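Local structure of sugar phosphate isomerase/epimerase (Parabacteroides distasonis, 3OBE) at residues 25-30 and 51-56; 92-97 and 130-135; 215-220 and 241-246; 276-281 and 289-294. The protein probably catalyses the isomerisation or epimerisation of a sugar or sugar phosphate, using a xylose isomerase-like TIM barrel. All coordinates share one frame; numbering follows the deposited sequence. Where two conformers were deposited one is given.

Contacts 1, 2 and 3 each pair two parallel strands of the TIM barrel and are largely buried near its centre, whereas contact 4, also buried, lies farther out, about 15 Å from the centre of the chain to its own centre. The first three combine backbone hydrogen bonds with polar side chains on the inner face: Glu54 of contact 1 bonds to His244 of contact 3, and His96 of contact 2 to Glu216 of contact 3. Contact 4 instead packs leucine and valine methyls on a helix. It borders contact 1 through Ser29 and Leu278 and contact 3 through the salt bridge of Lys246 with Glu279, but does not touch contact 2.

Contact 1: 25-30 and 51-56; sequences LQTYSL and TDLEIF. With EOH (ethanol), chain G.
Gln26 bends at its second torsion (chi2 52°), which brings its amide over the backbone of 54-55, while Phe56 has CG placed between the backbone N and the carbonyl carbon (chi1 69°), which sets its ring against Tyr28. The two segments are the first and second strands of the TIM barrel, parallel neighbours joined by a beta-alpha-beta crossover through helix 38-48. Leu25 pairs with Leu53 and Gln26 with Glu54, and the backbone bond from Glu54 N to Leu25 O measures 2.9 Å.

Gln26 NE2 donates twice: to Glu54 OE1 at 3.1 Å, meeting that oxygen on its anti side and somewhat out of the carboxylate plane, and to Ile55 O at 3.2 Å, from above the carbonyl plane although within the amide's own plane. On the other end of the amide, Gln26 OE1 takes the N-H of Tyr28 on a lone pair at 2.8 Å, so three bonds fix the rotation of the group. Glu54 is held further by His244 and Ser94, linking this amide to the inside of the barrel.

On the opposite side of the sheet, Thr27 CG2 lies 3.8 Å from Leu53 CD2, and helices 38-48 and 287-300 pack on the leucines. At the mouth, Tyr28 turns its edge to the face of Phe56 in a T-shaped pair with centroids 5.1 Å apart and planes at 82°. Tyr28 is exposed there, near a bound phosphate. The other face of Phe56 is taken by an ethanol, whose C1 sits 3.9 Å above the ring plane, over its centre.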
# COMPACT_ATOMS: atom_id res chain seq x y z
N LEU A 25 -6.77 -1.97 -6.04
CA LEU A 25 -7.52 -0.99 -5.23
C LEU A 25 -7.32 -1.30 -3.78
O LEU A 25 -7.51 -2.46 -3.36
CB LEU A 25 -9.05 -1.10 -5.52
CG LEU A 25 -9.93 -0.14 -4.69
CD1 LEU A 25 -9.71 1.31 -5.08
CD2 LEU A 25 -11.41 -0.47 -4.82
N GLN A 26 -7.01 -0.27 -2.98
CA GLN A 26 -7.08 -0.37 -1.53
C GLN A 26 -8.53 -0.20 -1.10
O GLN A 26 -9.14 0.83 -1.31
CB GLN A 26 -6.15 0.64 -0.87
CG GLN A 26 -6.39 0.93 0.63
CD GLN A 26 -6.43 -0.32 1.51
OE1 GLN A 26 -7.48 -0.68 2.02
NE2 GLN A 26 -5.28 -1.01 1.66
N THR A 27 -9.12 -1.25 -0.53
CA THR A 27 -10.53 -1.26 -0.32
C THR A 27 -11.07 -0.33 0.79
O THR A 27 -12.30 -0.06 0.88
CB THR A 27 -11.01 -2.70 0.01
OG1 THR A 27 -10.38 -3.15 1.20
CG2 THR A 27 -10.75 -3.67 -1.21
N TYR A 28 -10.15 0.17 1.61
CA TYR A 28 -10.48 1.21 2.55
C TYR A 28 -11.10 2.43 1.82
O TYR A 28 -11.92 3.14 2.40
CB TYR A 28 -9.25 1.61 3.32
CG TYR A 28 -9.53 2.54 4.48
CD1 TYR A 28 -10.19 2.09 5.61
CD2 TYR A 28 -9.15 3.89 4.40
CE1 TYR A 28 -10.44 2.95 6.68
CE2 TYR A 28 -9.41 4.75 5.45
CZ TYR A 28 -10.05 4.28 6.56
OH TYR A 28 -10.28 5.14 7.61
N SER A 29 -10.77 2.59 0.54
CA SER A 29 -11.36 3.65 -0.29
C SER A 29 -12.87 3.65 -0.33
O SER A 29 -13.45 4.70 -0.54
CB SER A 29 -10.88 3.53 -1.75
OG SER A 29 -9.46 3.57 -1.81
N LEU A 30 -13.50 2.48 -0.17
CA LEU A 30 -14.92 2.36 -0.42
C LEU A 30 -15.70 2.40 0.89
O LEU A 30 -16.91 2.58 0.88
CB LEU A 30 -15.20 1.04 -1.13
CG LEU A 30 -14.71 1.04 -2.58
CD1 LEU A 30 -14.83 -0.36 -3.19
CD2 LEU A 30 -15.61 2.04 -3.39
N THR A 51 -8.36 -5.81 -10.83
CA THR A 51 -7.93 -7.21 -10.78
C THR A 51 -7.46 -7.63 -9.36
O THR A 51 -7.55 -8.81 -9.00
CB THR A 51 -6.78 -7.50 -11.79
OG1 THR A 51 -5.69 -6.63 -11.49
CG2 THR A 51 -7.27 -7.29 -13.25
N ASP A 52 -7.01 -6.67 -8.57
CA ASP A 52 -6.31 -6.92 -7.35
C ASP A 52 -6.85 -6.02 -6.23
O ASP A 52 -7.19 -4.88 -6.49
CB ASP A 52 -4.85 -6.60 -7.54
CG ASP A 52 -4.12 -7.68 -8.27
OD1 ASP A 52 -4.33 -7.82 -9.51
OD2 ASP A 52 -3.38 -8.43 -7.59
N LEU A 53 -6.90 -6.56 -5.03
CA LEU A 53 -7.27 -5.80 -3.84
C LEU A 53 -6.15 -5.78 -2.83
O LEU A 53 -5.48 -6.79 -2.60
CB LEU A 53 -8.50 -6.42 -3.18
CG LEU A 53 -9.77 -6.52 -4.04
CD1 LEU A 53 -10.97 -7.13 -3.22
CD2 LEU A 53 -10.18 -5.19 -4.68
N GLU A 54 -6.02 -4.62 -2.18
CA GLU A 54 -5.22 -4.50 -0.96
C GLU A 54 -6.20 -4.18 0.15
O GLU A 54 -6.98 -3.22 0.05
CB GLU A 54 -4.14 -3.41 -1.10
CG GLU A 54 -3.28 -3.23 0.14
CD GLU A 54 -2.28 -2.12 -0.08
OE1 GLU A 54 -2.75 -0.97 -0.11
OE2 GLU A 54 -1.05 -2.42 -0.22
N ILE A 55 -6.26 -5.07 1.14
CA ILE A 55 -7.28 -4.95 2.19
C ILE A 55 -6.71 -4.26 3.45
O ILE A 55 -5.61 -3.70 3.42
CB ILE A 55 -7.95 -6.33 2.46
CG1 ILE A 55 -6.94 -7.33 2.99
CG2 ILE A 55 -8.67 -6.82 1.14
CD1 ILE A 55 -7.58 -8.55 3.59
N PHE A 56 -7.50 -4.29 4.51
CA PHE A 56 -7.20 -3.65 5.76
C PHE A 56 -7.99 -4.39 6.83
O PHE A 56 -8.84 -5.20 6.53
CB PHE A 56 -7.56 -2.15 5.68
CG PHE A 56 -9.03 -1.90 5.61
CD1 PHE A 56 -9.70 -1.96 4.41
CD2 PHE A 56 -9.76 -1.63 6.77
CE1 PHE A 56 -11.09 -1.72 4.35
CE2 PHE A 56 -11.14 -1.40 6.71
CZ PHE A 56 -11.79 -1.46 5.51
C1 EOH G . -11.72 -5.35 6.10
C2 EOH G . -13.12 -4.96 5.72
O EOH G . -11.06 -6.12 5.13

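Contact 2: 92-97 and 130-135; sequences ISSSHL and CMVQPS. With EOH (ethanol), chain H.
His96 and Val132 form the single bridge between the two strands, and the backbone seam around it is the buried, tightly bonded part of the contact. Val132 N donates to Ser95 O and Leu97 N to Val132 O, both at 2.9 Å, while Cys130 N reaches Ser93 O at 3.0 Å; the strand axes run 25° apart. Behind this seam Leu97, with CG wedged between its backbone N and carbonyl carbon (chi1 65°), swings CD2 back to 4.1 Å from Met131 CB, under the cover of Trp116 and Ala119 on helix 109-126.

The more open, ligand-bearing side begins at His96 and Pro134, both partly exposed, though the ring itself is closely packed. Pro134 CB rests over one face of the imidazole, 3.8 Å from its centroid, in a CH-pi contact offset toward the rim. Buried Val132 lies alongside the same ring, its CG1 3.8 Å from His96 CD2. In the ring plane, His96 ND1 donates to an ethanol, though the short separation makes its details doubtful, and a phosphate lies nearby. His96 NE2 is bonded to Glu216, across the barrel interior. Joining the third strand to the fourth through helix 109-126, the arrangement is a beta-alpha-beta crossover of a TIM barrel, with the ring at the pocket-bearing end of its strands.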
# COMPACT_ATOMS: atom_id res chain seq x y z
N ILE A 92 -7.04 -10.96 -3.65
CA ILE A 92 -6.43 -10.20 -2.53
C ILE A 92 -4.92 -10.43 -2.58
O ILE A 92 -4.45 -11.53 -2.22
CB ILE A 92 -6.99 -10.62 -1.14
CG1 ILE A 92 -8.51 -10.55 -1.11
CG2 ILE A 92 -6.35 -9.73 -0.06
CD1 ILE A 92 -9.16 -11.23 0.14
N SER A 93 -4.19 -9.42 -3.02
CA SER A 93 -2.75 -9.51 -3.20
C SER A 93 -1.93 -8.76 -2.21
O SER A 93 -0.72 -9.06 -2.08
CB SER A 93 -2.37 -9.18 -4.62
OG SER A 93 -2.89 -7.96 -5.12
N SER A 94 -2.55 -7.84 -1.45
CA SER A 94 -1.88 -7.14 -0.41
C SER A 94 -2.82 -6.85 0.77
O SER A 94 -4.02 -7.02 0.66
CB SER A 94 -1.26 -5.86 -0.99
OG SER A 94 -0.45 -5.18 -0.06
N SER A 95 -2.24 -6.36 1.85
CA SER A 95 -2.97 -6.09 3.06
C SER A 95 -2.20 -5.06 3.86
O SER A 95 -0.99 -5.16 4.00
CB SER A 95 -3.12 -7.39 3.85
OG SER A 95 -3.67 -7.14 5.13
N HIS A 96 -2.91 -4.06 4.33
CA HIS A 96 -2.36 -3.05 5.25
C HIS A 96 -2.64 -3.45 6.70
O HIS A 96 -3.83 -3.68 7.09
CB HIS A 96 -3.04 -1.71 5.00
CG HIS A 96 -2.38 -0.88 3.95
ND1 HIS A 96 -2.59 0.47 3.86
CD2 HIS A 96 -1.46 -1.19 2.99
CE1 HIS A 96 -1.90 0.95 2.84
NE2 HIS A 96 -1.16 -0.02 2.34
N LEU A 97 -1.59 -3.50 7.53
CA LEU A 97 -1.74 -3.81 8.94
C LEU A 97 -0.65 -3.15 9.74
O LEU A 97 0.50 -3.01 9.29
CB LEU A 97 -1.76 -5.33 9.19
CG LEU A 97 -0.49 -6.14 8.89
CD1 LEU A 97 -0.68 -7.60 9.39
CD2 LEU A 97 -0.12 -6.15 7.42
N CYS A 130 1.85 -9.60 -0.63
CA CYS A 130 2.48 -8.55 0.13
C CYS A 130 1.75 -8.27 1.45
O CYS A 130 0.53 -8.35 1.53
CB CYS A 130 2.49 -7.25 -0.67
SG CYS A 130 3.20 -7.45 -2.33
N MSE A 131 2.52 -7.88 2.45
CA MSE A 131 1.94 -7.36 3.74
C MSE A 131 2.63 -6.05 4.01
O MSE A 131 3.85 -5.99 3.98
CB MSE A 131 2.20 -8.35 4.85
CG MSE A 131 1.39 -9.62 4.79
SE MSE A 131 2.18 -11.06 5.87
CE MSE A 131 1.98 -10.25 7.63
N VAL A 132 1.86 -4.99 4.26
CA VAL A 132 2.41 -3.64 4.28
C VAL A 132 1.96 -2.92 5.54
O VAL A 132 0.75 -2.90 5.85
CB VAL A 132 1.94 -2.88 3.04
CG1 VAL A 132 2.29 -1.31 3.10
CG2 VAL A 132 2.57 -3.53 1.82
N GLN A 133 2.91 -2.31 6.24
CA GLN A 133 2.62 -1.41 7.32
C GLN A 133 2.51 0.01 6.81
O GLN A 133 3.45 0.50 6.22
CB GLN A 133 3.68 -1.46 8.41
CG GLN A 133 3.39 -0.48 9.59
CD GLN A 133 4.17 -0.77 10.83
OE1 GLN A 133 4.52 -1.91 11.12
NE2 GLN A 133 4.44 0.28 11.62
N PRO A 134 1.36 0.68 7.10
CA PRO A 134 1.17 2.04 6.54
C PRO A 134 1.20 3.13 7.60
O PRO A 134 0.69 4.23 7.39
CB PRO A 134 -0.25 1.92 5.96
CG PRO A 134 -0.96 1.10 7.00
CD PRO A 134 0.07 0.04 7.43
N SER A 135 1.82 2.83 8.72
CA SER A 135 1.73 3.68 9.93
C SER A 135 3.14 3.98 10.43
O SER A 135 3.93 3.07 10.71
CB SER A 135 0.96 2.93 10.99
OG SER A 135 -0.34 2.65 10.54
C1 EOH H . -5.68 1.15 5.41
C2 EOH H . -6.41 1.41 6.74
O EOH H . -4.27 1.37 5.51

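Contact 3: 215-220 and 241-246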
# COMPACT_ATOMS: atom_id res chain seq x y z
N PHE A 215 9.13 -1.01 -0.25
CA PHE A 215 8.40 0.20 0.01
C PHE A 215 7.24 0.31 -0.97
O PHE A 215 7.41 0.04 -2.19
CB PHE A 215 9.31 1.44 0.02
CG PHE A 215 10.27 1.46 1.23
CD1 PHE A 215 11.43 0.69 1.20
CD2 PHE A 215 9.94 2.10 2.41
CE1 PHE A 215 12.23 0.62 2.30
CE2 PHE A 215 10.79 2.04 3.51
CZ PHE A 215 11.91 1.30 3.46
N GLU A 216 6.11 0.71 -0.42
CA GLU A 216 4.90 1.04 -1.21
C GLU A 216 4.86 2.53 -1.27
O GLU A 216 4.42 3.20 -0.33
CB GLU A 216 3.66 0.43 -0.56
CG GLU A 216 2.30 0.71 -1.26
CD GLU A 216 1.21 -0.07 -0.65
OE1 GLU A 216 0.86 0.25 0.48
OE2 GLU A 216 0.61 -0.93 -1.35
N LEU A 217 5.36 3.07 -2.37
CA LEU A 217 5.53 4.51 -2.50
C LEU A 217 4.19 5.16 -2.76
O LEU A 217 3.55 4.88 -3.75
CB LEU A 217 6.48 4.87 -3.61
CG LEU A 217 6.71 6.36 -3.81
CD1 LEU A 217 7.18 7.04 -2.48
CD2 LEU A 217 7.60 6.61 -4.97
N ASP A 218 3.80 6.00 -1.82
CA ASP A 218 2.60 6.85 -2.02
C ASP A 218 2.98 8.10 -2.80
O ASP A 218 3.60 9.01 -2.26
CB ASP A 218 1.86 7.22 -0.76
CG ASP A 218 0.42 7.58 -1.09
OD1 ASP A 218 0.28 8.62 -1.81
OD2 ASP A 218 -0.51 6.83 -0.71
N VAL A 219 2.69 8.09 -4.10
CA VAL A 219 3.15 9.16 -4.95
C VAL A 219 2.47 10.48 -4.57
O VAL A 219 3.07 11.56 -4.66
CB VAL A 219 3.02 8.82 -6.44
CG1 VAL A 219 3.93 7.66 -6.76
CG2 VAL A 219 1.54 8.55 -6.84
N TYR A 220 1.21 10.40 -4.15
CA TYR A 220 0.46 11.62 -3.78
C TYR A 220 0.98 12.21 -2.49
O TYR A 220 1.23 13.40 -2.43
CB TYR A 220 -1.01 11.31 -3.60
CG TYR A 220 -1.85 12.46 -3.14
CD1 TYR A 220 -2.30 13.45 -4.05
CD2 TYR A 220 -2.23 12.58 -1.80
CE1 TYR A 220 -3.14 14.50 -3.60
CE2 TYR A 220 -3.03 13.62 -1.39
CZ TYR A 220 -3.48 14.56 -2.27
OH TYR A 220 -4.28 15.58 -1.85
N LYS A 241 8.69 -1.31 -4.68
CA LYS A 241 8.16 -2.43 -5.43
C LYS A 241 6.64 -2.31 -5.70
O LYS A 241 6.13 -2.99 -6.59
CB LYS A 241 8.46 -3.78 -4.72
CG LYS A 241 9.97 -4.15 -4.71
CD LYS A 241 10.19 -5.58 -4.21
CE LYS A 241 11.67 -6.00 -4.19
NZ LYS A 241 11.87 -7.27 -3.46
N LEU A 242 5.97 -1.48 -4.92
CA LEU A 242 4.56 -1.14 -5.12
C LEU A 242 4.41 0.37 -5.14
O LEU A 242 5.20 1.13 -4.53
CB LEU A 242 3.69 -1.71 -3.99
CG LEU A 242 3.65 -3.20 -3.75
CD1 LEU A 242 2.90 -3.51 -2.45
CD2 LEU A 242 3.05 -3.93 -4.95
N LEU A 243 3.35 0.85 -5.80
CA LEU A 243 2.90 2.21 -5.59
C LEU A 243 1.51 2.19 -5.00
O LEU A 243 0.70 1.28 -5.28
CB LEU A 243 2.81 2.99 -6.89
CG LEU A 243 4.07 3.07 -7.78
CD1 LEU A 243 3.83 3.81 -9.12
CD2 LEU A 243 5.25 3.66 -6.98
N HIS A 244 1.21 3.26 -4.26
CA HIS A 244 -0.17 3.72 -4.14
C HIS A 244 -0.39 4.83 -5.15
O HIS A 244 0.42 5.78 -5.23
CB HIS A 244 -0.50 4.22 -2.75
CG HIS A 244 -1.23 3.20 -1.94
ND1 HIS A 244 -2.18 3.52 -1.00
CD2 HIS A 244 -1.11 1.85 -1.91
CE1 HIS A 244 -2.64 2.42 -0.44
NE2 HIS A 244 -2.00 1.39 -0.95
N ILE A 245 -1.46 4.69 -5.93
CA ILE A 245 -1.87 5.67 -6.91
C ILE A 245 -3.06 6.41 -6.31
O ILE A 245 -4.14 5.82 -6.09
CB ILE A 245 -2.20 5.02 -8.29
CG1 ILE A 245 -0.92 4.42 -8.90
CG2 ILE A 245 -2.91 6.01 -9.24
CD1 ILE A 245 0.16 5.51 -9.29
N LYS A 246 -2.81 7.68 -6.00
CA LYS A 246 -3.72 8.54 -5.29
C LYS A 246 -3.62 9.94 -5.89
O LYS A 246 -2.57 10.33 -6.41
CB LYS A 246 -3.42 8.56 -3.78
CG LYS A 246 -4.48 9.42 -3.02
CD LYS A 246 -4.30 9.41 -1.56
CE LYS A 246 -5.36 10.25 -0.90
NZ LYS A 246 -5.56 11.61 -1.51
O HOH W 1 -2.92 6.17 -0.84
O HOH W 2 -0.39 8.14 -4.23
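Glu216 packs its carboxylate obliquely against the His244 ring without a hydrogen bond between them: Glu216 CD lies 3.3 Å from His244 CD2, the two planes turned 50° apart. An extended chain, with CG anti to the backbone N (chi1 179°), carries the carboxylate this far along the neighbouring strand. Farther along, Asp218 OD2 lies 3.3 Å from His244 CB, and a water in the imidazole plane joins that oxygen to His244 ND1, 2.8 Å from the nitrogen. A second water donates to Asp218 OD1 and to His244 O (2.7 Å) and accepts from Tyr220 N, so it ties both segments together where the strand turns into helix 219-224, whose N-cap is Asp218.

Past the cap, Lys246 lays its ammonium over the face of Tyr220, NZ 3.7 Å from the ring centroid, a cation-pi contact. Replacing the tyrosine with an alanine would probably leave Lys246 without this aromatic face and Arg248 without its hydroxyl partner.

What positions these groups is parallel strand pairing, Glu216 with Leu242 and Asp218 with His244, in which Leu217 N donates to Leu242 O and His244 N to Leu217 O, each at 2.9 Å. On the outward face Leu217 CB packs 3.8 Å from Leu243 CD2, beneath helix 259-269. A further shell fixes the polar ends: Glu216 bonds to His96, His244 to Glu54, Asp218 to His169, and Lys246 forms a salt bridge with Glu279. The chemistry implies a pocket-side face, near a bound phosphate, where each carboxylate and imidazole is bonded to a partner on another strand or through water, backed by an apolar outer layer.

Contact 4: 276-281 and 289-294; sequences VELEGD and EGVEKS
Leu278 and Gly290 make the closest contact between the loop that follows strand 273-276 and helix 287-300, the last beta-alpha unit of the TIM barrel: a methyl set against the glycine backbone. Leu278 CD2 lies 3.4 Å from Gly290 C and 3.5 Å from Gly290 CA, the latter tighter than usual for carbons. A beta carbon on Gly290 would fall 2.4 Å from that methyl, so the bare helix surface is what lets the leucine seat. Its other branch, CD1, faces Val291 CG2 at 4.3 Å and packs 3.7 Å from Ser294 OG, and Val276 CG1 is 4.3 Å from Ser294 CB.

Polar bonds serve each segment separately. Ser294 has OG anti to its carbonyl carbon (chi1 -62°), which folds the hydroxyl back along the helix to donate to Gly290 O at 2.7 Å. Ser294 N binds the same oxygen from the opposite face of its plane. Ile251 N is also bonded to this hydroxyl, and on the loop Leu278 N is bonded to Ser29.

With alanine at Ser294, Ile251 N would probably lose its partner and Gly290 O its second donor. The chemistry is that of dispersion: close methyl packing joins loop to helix, while the hydroxyl spends its bonds on its own helix and on Ile251, not on the loop 276-281.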
# COMPACT_ATOMS: atom_id res chain seq x y z
N VAL A 276 -4.77 1.68 -6.21
CA VAL A 276 -5.48 2.94 -6.12
C VAL A 276 -6.06 3.17 -4.73
O VAL A 276 -6.61 2.24 -4.10
CB VAL A 276 -6.64 2.95 -7.17
CG1 VAL A 276 -7.52 4.16 -7.03
CG2 VAL A 276 -6.06 2.86 -8.61
N GLU A 277 -6.00 4.41 -4.27
CA GLU A 277 -6.72 4.81 -3.07
C GLU A 277 -7.36 6.17 -3.27
O GLU A 277 -6.77 7.05 -3.89
CB GLU A 277 -5.82 4.84 -1.84
CG GLU A 277 -6.64 5.12 -0.54
CD GLU A 277 -5.98 4.66 0.75
OE1 GLU A 277 -4.89 4.08 0.71
OE2 GLU A 277 -6.63 4.90 1.81
N LEU A 278 -8.55 6.33 -2.72
CA LEU A 278 -9.25 7.60 -2.64
C LEU A 278 -9.67 7.87 -1.21
O LEU A 278 -10.10 6.97 -0.50
CB LEU A 278 -10.51 7.66 -3.48
CG LEU A 278 -10.42 7.85 -4.99
CD1 LEU A 278 -9.73 6.72 -5.71
CD2 LEU A 278 -11.82 8.14 -5.61
N GLU A 279 -9.49 9.12 -0.82
CA GLU A 279 -10.06 9.63 0.42
C GLU A 279 -11.53 9.97 0.18
O GLU A 279 -12.03 9.87 -0.94
CB GLU A 279 -9.23 10.80 0.94
CG GLU A 279 -9.36 12.08 0.13
CD GLU A 279 -8.41 13.14 0.64
OE1 GLU A 279 -7.22 13.07 0.30
OE2 GLU A 279 -8.89 14.02 1.40
N GLY A 280 -12.24 10.30 1.25
CA GLY A 280 -13.67 10.64 1.20
C GLY A 280 -13.90 11.88 0.37
O GLY A 280 -13.11 12.83 0.41
N ASP A 281 -14.93 11.85 -0.47
CA ASP A 281 -15.27 12.99 -1.31
C ASP A 281 -15.73 14.15 -0.48
O ASP A 281 -16.39 13.98 0.54
CB ASP A 281 -16.39 12.62 -2.31
CG ASP A 281 -16.55 13.64 -3.41
OD1 ASP A 281 -15.56 14.19 -3.90
OD2 ASP A 281 -17.69 13.91 -3.81
N GLU A 289 -18.22 5.88 -7.29
CA GLU A 289 -18.05 6.73 -8.46
C GLU A 289 -16.61 7.09 -8.70
O GLU A 289 -16.10 6.96 -9.80
CB GLU A 289 -18.91 7.98 -8.38
CG GLU A 289 -18.72 8.83 -9.66
CD GLU A 289 -19.44 10.15 -9.66
OE1 GLU A 289 -20.21 10.41 -8.71
OE2 GLU A 289 -19.16 10.94 -10.62
N GLY A 290 -15.95 7.54 -7.65
CA GLY A 290 -14.54 7.98 -7.76
C GLY A 290 -13.62 6.83 -8.12
O GLY A 290 -12.75 6.96 -8.97
N VAL A 291 -13.94 5.66 -7.57
CA VAL A 291 -13.17 4.45 -7.84
C VAL A 291 -13.39 3.98 -9.29
O VAL A 291 -12.46 3.60 -9.97
CB VAL A 291 -13.54 3.37 -6.78
CG1 VAL A 291 -13.18 2.02 -7.26
CG2 VAL A 291 -12.87 3.76 -5.42
N GLU A 292 -14.62 4.05 -9.76
CA GLU A 292 -14.94 3.67 -11.14
C GLU A 292 -14.32 4.62 -12.17
O GLU A 292 -13.75 4.17 -13.16
CB GLU A 292 -16.44 3.62 -11.30
CG GLU A 292 -17.02 2.40 -10.62
CD GLU A 292 -18.51 2.29 -10.73
OE1 GLU A 292 -19.22 3.34 -10.67
OE2 GLU A 292 -18.98 1.14 -10.89
N LYS A 293 -14.41 5.92 -11.92
CA LYS A 293 -13.85 6.94 -12.79
C LYS A 293 -12.32 6.89 -12.80
O LYS A 293 -11.70 7.12 -13.85
CB LYS A 293 -14.37 8.33 -12.44
CG LYS A 293 -15.82 8.48 -12.97
CD LYS A 293 -16.41 9.81 -12.75
CE LYS A 293 -17.67 9.89 -13.64
NZ LYS A 293 -18.72 10.62 -13.05
N SER A 294 -11.72 6.54 -11.68
CA SER A 294 -10.26 6.32 -11.57
C SER A 294 -9.86 5.17 -12.44
O SER A 294 -8.89 5.26 -13.25
CB SER A 294 -9.83 6.12 -10.12
OG SER A 294 -10.13 7.27 -9.34